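Local coordinates for amino acid ABC transporter, periplasmic amino acid-binding protein (Brucella ovis, PDB 4Z9N), which binds glutathione and probably serves as the periplasmic receptor that delivers its substrate to an amino acid ABC transporter, at residues Y181-D184 against Q185-Y189; A122-S126 against A127-S131; L145-A148 against D149-A153. One frame throughout, in Å; residues are numbered along the deposited sequence.

Three local contacts follow one another along the chain, and none nests in or crosses another. Interaction 2 comes first and closes the turn at 122-131, in the loop between strands 101-117 and 134-138. Interaction 3 follows on helix 142-153, which leads on to strand 159-163. Interaction 1 comes last, at the corner where strand 180-182 passes into helix 185-192 beside glutathione. Interaction 2 and helix 142-153 both pack against strand 101-117, which shares one mixed sheet with strands 134-138 and 180-182. Interactions 2 and 3 touch where Tyr-150 OH reaches Leu-128 CD2 at 3.3 Å. Interactions 1 and 3 touch through packing of Thr-182 on Met-147. Interactions 1 and 2 do not touch.

Interaction 1 (Y181-D184 against Q185-Y189); sequences YTTD and QSSLY. With GSH (glutathione), chain U.
Thr-183 meets Leu-188 with its methyl because OG1 stands opposite the backbone N (chi1 -179°), which leaves CG2 between that N and the carbonyl carbon. CG2 then lies 3.6 Å from Leu-188 CD2, and OG1 is turned to the ligand. In Asp-184, CG stands opposite the carbonyl carbon (chi1 -59°), which sets OD2 within bonding distance of glutathione N1.

The Leu-188 side chain slides past Thr-183 and Tyr-181 in the opposite direction to each. Its CD2 touches Tyr-181 CD1 at 3.7 Å, obliquely to the ring. The far end of this tyrosine is held by a hydrogen bond between its OH and Asn-170.

Asp-184 sits just before the helix, at the N-cap position, but its side chain makes no capping bond. Its backbone O instead accepts Leu-188 N at 3.0 Å, the first regular bond of the helix, and a weaker one from Ser-187 N. The carboxylate is left to the ligand. OD2 takes a hydrogen bond from glutathione N1, the amino group of the gamma-glutamyl part, at 2.6 Å. The opposite charges expected on the two groups would probably strengthen this bond.

One water joins the aspartate to the ligand and to two hydroxyls. It donates to Asp-184 OD2 at 2.7 Å and accepts from glutathione N2 at 2.9 Å. It is also bonded to Ser-187 OG at 2.8 Å and, weakly, to Thr-183 OG1. The ligand sulfur SG2 packs on Ser-187 CB at 3.5 Å.

Thr-27, Arg-73 and Arg-95 are among the other residues bonded to glutathione. An aspartate that receives the ligand amino group at a strand-to-helix corner is characteristic of the amino acid pocket of family 3 solute-binding proteins, as in the histidine-binding protein HisJ.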
loop_
_atom_site.group_PDB
_atom_site.type_symbol
_atom_site.label_atom_id
_atom_site.label_comp_id
_atom_site.label_asym_id
_atom_site.label_seq_id
_atom_site.Cartn_x
_atom_site.Cartn_y
_atom_site.Cartn_z
ATOM N N TYR D 181 16.051 22.744 12.502
ATOM C CA TYR D 181 15.220 22.676 11.308
ATOM C C TYR D 181 14.412 21.388 11.419
ATOM O O TYR D 181 14.975 20.341 11.762
ATOM C CB TYR D 181 16.106 22.662 10.052
ATOM C CG TYR D 181 15.433 23.002 8.733
ATOM C CD1 TYR D 181 14.433 22.189 8.201
ATOM C CD2 TYR D 181 15.840 24.111 7.995
ATOM C CE1 TYR D 181 13.831 22.508 6.976
ATOM C CE2 TYR D 181 15.253 24.432 6.779
ATOM C CZ TYR D 181 14.253 23.625 6.273
ATOM O OH TYR D 181 13.673 23.952 5.062
ATOM N N THR D 182 13.112 21.430 11.142
ATOM C CA THR D 182 12.376 20.177 11.100
ATOM C C THR D 182 11.645 20.013 9.772
ATOM O O THR D 182 11.067 20.968 9.233
ATOM C CB THR D 182 11.359 20.033 12.282
ATOM O OG1 THR D 182 10.809 18.709 12.276
ATOM C CG2 THR D 182 10.201 21.047 12.180
ATOM N N THR D 183 11.722 18.798 9.240
ATOM C CA THR D 183 10.942 18.373 8.081
ATOM C C THR D 183 11.162 16.869 7.912
ATOM O O THR D 183 11.717 16.216 8.805
ATOM C CB THR D 183 11.323 19.144 6.773
ATOM O OG1 THR D 183 10.494 18.682 5.695
ATOM C CG2 THR D 183 12.772 18.943 6.400
ATOM N N ASP D 184 10.711 16.308 6.792
ATOM C CA ASP D 184 10.916 14.879 6.531
ATOM C C ASP D 184 12.393 14.571 6.462
ATOM O O ASP D 184 13.184 15.408 6.013
ATOM C CB ASP D 184 10.220 14.481 5.238
ATOM C CG ASP D 184 8.746 14.763 5.295
ATOM O OD1 ASP D 184 8.166 14.496 6.367
ATOM O OD2 ASP D 184 8.170 15.274 4.305
ATOM N N GLN D 185 12.784 13.383 6.910
ATOM C CA GLN D 185 14.206 13.122 7.031
ATOM C C GLN D 185 14.919 13.195 5.677
ATOM O O GLN D 185 16.020 13.771 5.581
ATOM C CB GLN D 185 14.443 11.761 7.680
ATOM C CG GLN D 185 15.894 11.414 7.809
ATOM C CD GLN D 185 16.085 9.992 8.269
ATOM O OE1 GLN D 185 15.880 9.675 9.439
ATOM N NE2 GLN D 185 16.416 9.113 7.335
ATOM N N SER D 186 14.293 12.658 4.627
ATOM C CA SER D 186 14.932 12.687 3.305
ATOM C C SER D 186 15.069 14.122 2.836
ATOM O O SER D 186 15.990 14.450 2.098
ATOM C CB SER D 186 14.152 11.868 2.266
ATOM O OG SER D 186 12.857 12.414 2.036
ATOM N N SER D 187 14.158 14.979 3.283
ATOM C CA SER D 187 14.209 16.381 2.899
ATOM C C SER D 187 15.361 17.095 3.611
ATOM O O SER D 187 15.998 17.995 3.042
ATOM C CB SER D 187 12.882 17.071 3.226
ATOM O OG SER D 187 11.814 16.492 2.487
ATOM N N LEU D 188 15.602 16.714 4.866
ATOM C CA LEU D 188 16.727 17.272 5.625
ATOM C C LEU D 188 18.055 16.999 4.914
ATOM O O LEU D 188 18.939 17.867 4.894
ATOM C CB LEU D 188 16.747 16.717 7.055
ATOM C CG LEU D 188 15.619 17.230 7.966
ATOM C CD1 LEU D 188 15.585 16.463 9.274
ATOM C CD2 LEU D 188 15.833 18.726 8.218
ATOM N N TYR D 189 18.200 15.809 4.324
ATOM C CA TYR D 189 19.384 15.516 3.515
ATOM C C TYR D 189 19.520 16.513 2.364
ATOM O O TYR D 189 20.622 16.964 2.046
ATOM C CB TYR D 189 19.334 14.089 2.945
ATOM C CG TYR D 189 19.769 12.985 3.892
ATOM C CD1 TYR D 189 18.872 12.406 4.787
ATOM C CD2 TYR D 189 21.072 12.503 3.870
ATOM C CE1 TYR D 189 19.269 11.380 5.640
ATOM C CE2 TYR D 189 21.477 11.485 4.715
ATOM C CZ TYR D 189 20.578 10.930 5.600
ATOM O OH TYR D 189 20.990 9.913 6.438
HETATM N N1 GSH U . 5.656 15.721 3.701
HETATM C CA1 GSH U . 5.227 16.918 4.426
HETATM C C1 GSH U . 3.805 17.264 3.990
HETATM O O11 GSH U . 3.182 18.178 4.598
HETATM O O12 GSH U . 3.256 16.655 3.029
HETATM C CB1 GSH U . 6.127 18.129 4.127
HETATM C CG1 GSH U . 6.084 18.420 2.614
HETATM C CD1 GSH U . 6.763 19.761 2.354
HETATM O OE1 GSH U . 6.202 20.651 1.793
HETATM N N2 GSH U . 8.126 19.925 2.798
HETATM C CA2 GSH U . 8.760 21.211 2.571
HETATM C C2 GSH U . 8.885 21.540 1.076
HETATM O O2 GSH U . 8.814 20.727 0.211
HETATM C CB2 GSH U . 10.090 21.293 3.328
HETATM S SG2 GSH U . 11.361 20.215 2.611
HETATM N N3 GSH U . 9.047 22.938 0.737
HETATM C CA3 GSH U . 9.163 23.331 -0.641
HETATM C C3 GSH U . 8.150 24.444 -0.913
HETATM O O31 GSH U . 8.246 25.098 -1.984
HETATM O O32 GSH U . 7.221 24.693 -0.085
HETATM O O HOH W 1 9.185 17.251 2.860
#

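Interaction 2 (A122-S126 against A127-S131); sequences AGINS and ALQLS
Gln-129 folds back over the turn and puts its side-chain OE1 against the backbone of Asn-125 and Ser-126. Its CG lies opposite the carbonyl carbon (chi1 -50°), and the chain runs extended beyond CG. OE1 accepts Asn-125 N at 2.6 Å, a short bond with an N-H...O angle of 155°; the donor is tilted a little from the carbonyl plane. Ser-126 N adds a weak second bond to the same oxygen.

Ile-124 passes alongside Gln-129 in the opposite direction. Its CD1 packs on Gln-129 CB at 3.6 Å.

Ser-126 forms an ST turn. Its OG stands anti to the backbone N (chi1 168°) and accepts Leu-128 N at 3.0 Å. Ser-126 O accepts Gln-129 N at 3.0 Å. The serine hydroxyl is also bonded to Glu-206, whose carboxylate takes Ala-127 N too.

The turn lies in the loop between strands 101-117 and 134-138. Ile-124, Ala-127 and Leu-130 pack on strand 101-117, while Ala-127 also meets Tyr-150 of helix 142-153.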
loop_
_atom_site.group_PDB
_atom_site.type_symbol
_atom_site.label_atom_id
_atom_site.label_comp_id
_atom_site.label_asym_id
_atom_site.label_seq_id
_atom_site.Cartn_x
_atom_site.Cartn_y
_atom_site.Cartn_z
ATOM N N ALA D 122 26.850 22.174 20.104
ATOM C CA ALA D 122 27.576 21.019 20.600
ATOM C C ALA D 122 26.830 20.417 21.785
ATOM O O ALA D 122 26.013 21.083 22.423
ATOM C CB ALA D 122 28.998 21.416 21.003
ATOM N N GLY D 123 27.105 19.156 22.075
ATOM C CA GLY D 123 26.506 18.505 23.224
ATOM C C GLY D 123 25.066 18.071 23.032
ATOM O O GLY D 123 24.475 17.488 23.939
ATOM N N ILE D 124 24.497 18.358 21.865
ATOM C CA ILE D 124 23.137 17.914 21.558
ATOM C C ILE D 124 23.191 16.679 20.675
ATOM O O ILE D 124 23.758 16.719 19.588
ATOM C CB ILE D 124 22.309 19.020 20.878
ATOM C CG1 ILE D 124 22.167 20.243 21.790
ATOM C CG2 ILE D 124 20.927 18.477 20.458
ATOM C CD1 ILE D 124 21.392 19.976 23.058
ATOM N N ASN D 125 22.595 15.581 21.140
ATOM C CA ASN D 125 22.572 14.351 20.358
ATOM C C ASN D 125 21.186 13.719 20.338
ATOM O O ASN D 125 21.026 12.582 19.913
ATOM C CB ASN D 125 23.602 13.341 20.893
ATOM C CG ASN D 125 23.288 12.857 22.303
ATOM O OD1 ASN D 125 22.438 13.412 22.995
ATOM N ND2 ASN D 125 23.999 11.825 22.741
ATOM N N SER D 126 20.182 14.454 20.797
ATOM C CA SER D 126 18.828 13.923 20.804
ATOM C C SER D 126 17.809 15.046 20.658
ATOM O O SER D 126 18.003 16.139 21.195
ATOM C CB SER D 126 18.563 13.143 22.092
ATOM O OG SER D 126 17.182 12.862 22.230
ATOM N N ALA D 127 16.718 14.776 19.952
ATOM C CA ALA D 127 15.671 15.779 19.817
ATOM C C ALA D 127 15.062 16.095 21.175
ATOM O O ALA D 127 14.422 17.126 21.340
ATOM C CB ALA D 127 14.588 15.318 18.850
ATOM N N LEU D 128 15.250 15.208 22.149
ATOM C CA LEU D 128 14.688 15.432 23.478
ATOM C C LEU D 128 15.489 16.481 24.252
ATOM O O LEU D 128 15.128 16.859 25.367
ATOM C CB LEU D 128 14.612 14.120 24.262
ATOM C CG LEU D 128 13.518 13.151 23.790
ATOM C CD1 LEU D 128 13.542 11.831 24.570
ATOM C CD2 LEU D 128 12.137 13.804 23.870
ATOM N N GLN D 129 16.575 16.965 23.661
ATOM C CA GLN D 129 17.352 18.011 24.311
ATOM C C GLN D 129 17.050 19.379 23.700
ATOM O O GLN D 129 17.779 20.353 23.920
ATOM C CB GLN D 129 18.840 17.699 24.224
ATOM C CG GLN D 129 19.205 16.292 24.667
ATOM C CD GLN D 129 20.637 15.956 24.337
ATOM O OE1 GLN D 129 21.083 16.166 23.214
ATOM N NE2 GLN D 129 21.369 15.431 25.314
ATOM N N LEU D 130 15.949 19.455 22.962
ATOM C CA LEU D 130 15.621 20.666 22.216
ATOM C C LEU D 130 14.594 21.567 22.893
ATOM O O LEU D 130 14.056 22.462 22.249
ATOM C CB LEU D 130 15.120 20.301 20.815
ATOM C CG LEU D 130 16.195 19.717 19.891
ATOM C CD1 LEU D 130 15.581 19.384 18.537
ATOM C CD2 LEU D 130 17.383 20.664 19.745
ATOM N N SER D 131 14.314 21.341 24.175
ATOM C CA SER D 131 13.366 22.197 24.885
ATOM C C SER D 131 13.809 23.654 24.788
ATOM O O SER D 131 14.968 23.978 25.057
ATOM C CB SER D 131 13.233 21.791 26.353
ATOM O OG SER D 131 12.254 22.589 26.995
#

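Interaction 3 (L145-A148 against D149-A153); sequences LNMA and DYFRA
Leu-145 begins the contact with its backbone O, which accepts Asp-149 N at 3.1 Å. This is the first of four successive bonds between residues four apart. The Asp-149 side chain bends back beside the same carbonyl, and its CG comes within 3.4 Å of Leu-145 O.

Asn-146 O accepts Tyr-150 N at 2.9 Å. Its side-chain amide is bonded outside the helix: ND2 to Gln-112, OD1 to Arg-328 of the second subunit.

Met-147 O accepts Phe-151 N, and the same oxygen lies at the edge of the Phe-151 ring, near its plane. CG of Met-147 stands opposite the backbone N (chi1 175°), which lays the side chain next to the phenylalanine, both pointing the same way. CG touches Phe-151 CD1 at 3.8 Å. SD is 5.1 Å from the ring centroid and 40° off the ring normal, an oblique Met-aromatic contact. Both side chains also pack on Ile-135 and Phe-114.

Ala-148 O accepts Arg-152 N at 3.0 Å. The Arg-152 chain bends at chi3, which brings the Ala-148 carbonyl over one face of the guanidinium, near its rim. NH2 then forms a salt bridge with Asp-149 OD1 at 2.6 Å. Asp-149 OD2 is taken by Arg-261 and Arg-328 of the second subunit. The carboxylate therefore meets three arginines, one from its own helix, which would probably keep it ionised.

The segments form one run of alpha-helix in the beta-alpha-beta unit of strand 134-138, helix 142-153 and strand 159-163. Its apolar side packs on the sheet, and its charged side meets the second subunit.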
loop_
_atom_site.group_PDB
_atom_site.type_symbol
_atom_site.label_atom_id
_atom_site.label_comp_id
_atom_site.label_asym_id
_atom_site.label_seq_id
_atom_site.Cartn_x
_atom_site.Cartn_y
_atom_site.Cartn_z
ATOM N N LEU D 145 2.284 20.409 12.463
ATOM C CA LEU D 145 1.368 19.819 13.440
ATOM C C LEU D 145 2.067 18.759 14.289
ATOM O O LEU D 145 1.857 18.688 15.502
ATOM C CB LEU D 145 0.149 19.201 12.735
ATOM C CG LEU D 145 -0.601 20.148 11.781
ATOM C CD1 LEU D 145 -1.773 19.451 11.089
ATOM C CD2 LEU D 145 -1.079 21.390 12.535
ATOM N N ASN D 146 2.877 17.915 13.648
ATOM C CA ASN D 146 3.563 16.849 14.384
ATOM C C ASN D 146 4.533 17.424 15.412
ATOM O O ASN D 146 4.699 16.842 16.487
ATOM C CB ASN D 146 4.351 15.925 13.464
ATOM C CG ASN D 146 3.477 15.167 12.486
ATOM O OD1 ASN D 146 2.333 14.835 12.775
ATOM N ND2 ASN D 146 4.026 14.889 11.309
ATOM N N MET D 147 5.210 18.526 15.073
ATOM C CA MET D 147 6.180 19.088 16.013
ATOM C C MET D 147 5.472 19.571 17.270
ATOM O O MET D 147 5.931 19.324 18.377
ATOM C CB MET D 147 6.975 20.235 15.409
ATOM C CG MET D 147 7.887 20.889 16.440
ATOM S SD MET D 147 9.128 21.968 15.711
ATOM C CE MET D 147 8.102 23.147 14.827
ATOM N N ALA D 148 4.353 20.258 17.098
ATOM C CA ALA D 148 3.579 20.689 18.250
ATOM C C ALA D 148 3.241 19.471 19.120
ATOM O O ALA D 148 3.408 19.506 20.347
ATOM C CB ALA D 148 2.317 21.421 17.809
ATOM N N ASP D 149 2.771 18.394 18.485
ATOM C CA ASP D 149 2.395 17.178 19.216
ATOM C C ASP D 149 3.564 16.652 20.041
ATOM O O ASP D 149 3.414 16.265 21.210
ATOM C CB ASP D 149 1.952 16.062 18.265
ATOM C CG ASP D 149 0.601 16.307 17.622
ATOM O OD1 ASP D 149 -0.166 17.172 18.098
ATOM O OD2 ASP D 149 0.310 15.597 16.631
ATOM N N TYR D 150 4.726 16.596 19.401
ATOM C CA TYR D 150 5.910 15.990 20.007
ATOM C C TYR D 150 6.400 16.793 21.214
ATOM O O TYR D 150 6.787 16.230 22.239
ATOM C CB TYR D 150 7.017 15.869 18.955
ATOM C CG TYR D 150 8.292 15.200 19.417
ATOM C CD1 TYR D 150 8.331 13.837 19.677
ATOM C CD2 TYR D 150 9.469 15.932 19.553
ATOM C CE1 TYR D 150 9.507 13.215 20.088
ATOM C CE2 TYR D 150 10.654 15.318 19.952
ATOM C CZ TYR D 150 10.665 13.961 20.216
ATOM O OH TYR D 150 11.836 13.352 20.614
ATOM N N PHE D 151 6.359 18.116 21.102
ATOM C CA PHE D 151 6.836 18.958 22.188
ATOM C C PHE D 151 5.853 18.953 23.346
ATOM O O PHE D 151 6.274 18.966 24.498
ATOM C CB PHE D 151 7.097 20.384 21.685
ATOM C CG PHE D 151 8.468 20.564 21.123
ATOM C CD1 PHE D 151 8.858 19.875 19.979
ATOM C CD2 PHE D 151 9.384 21.385 21.757
ATOM C CE1 PHE D 151 10.137 20.020 19.474
ATOM C CE2 PHE D 151 10.660 21.530 21.267
ATOM C CZ PHE D 151 11.045 20.848 20.127
ATOM N N ARG D 152 4.552 18.908 23.038
ATOM C CA ARG D 152 3.528 18.814 24.078
ATOM C C ARG D 152 3.689 17.509 24.854
ATOM O O ARG D 152 3.718 17.493 26.089
ATOM C CB ARG D 152 2.116 18.877 23.483
ATOM C CG ARG D 152 1.029 18.620 24.520
ATOM C CD ARG D 152 -0.392 18.749 23.938
ATOM N NE ARG D 152 -0.404 18.269 22.558
ATOM C CZ ARG D 152 -0.727 19.004 21.493
ATOM N NH1 ARG D 152 -1.169 20.239 21.642
ATOM N NH2 ARG D 152 -0.664 18.485 20.272
ATOM N N ALA D 153 3.801 16.413 24.112
ATOM C CA ALA D 153 3.834 15.084 24.709
ATOM C C ALA D 153 5.041 14.930 25.612
ATOM O O ALA D 153 4.977 14.285 26.664
ATOM C CB ALA D 153 3.844 14.014 23.615
#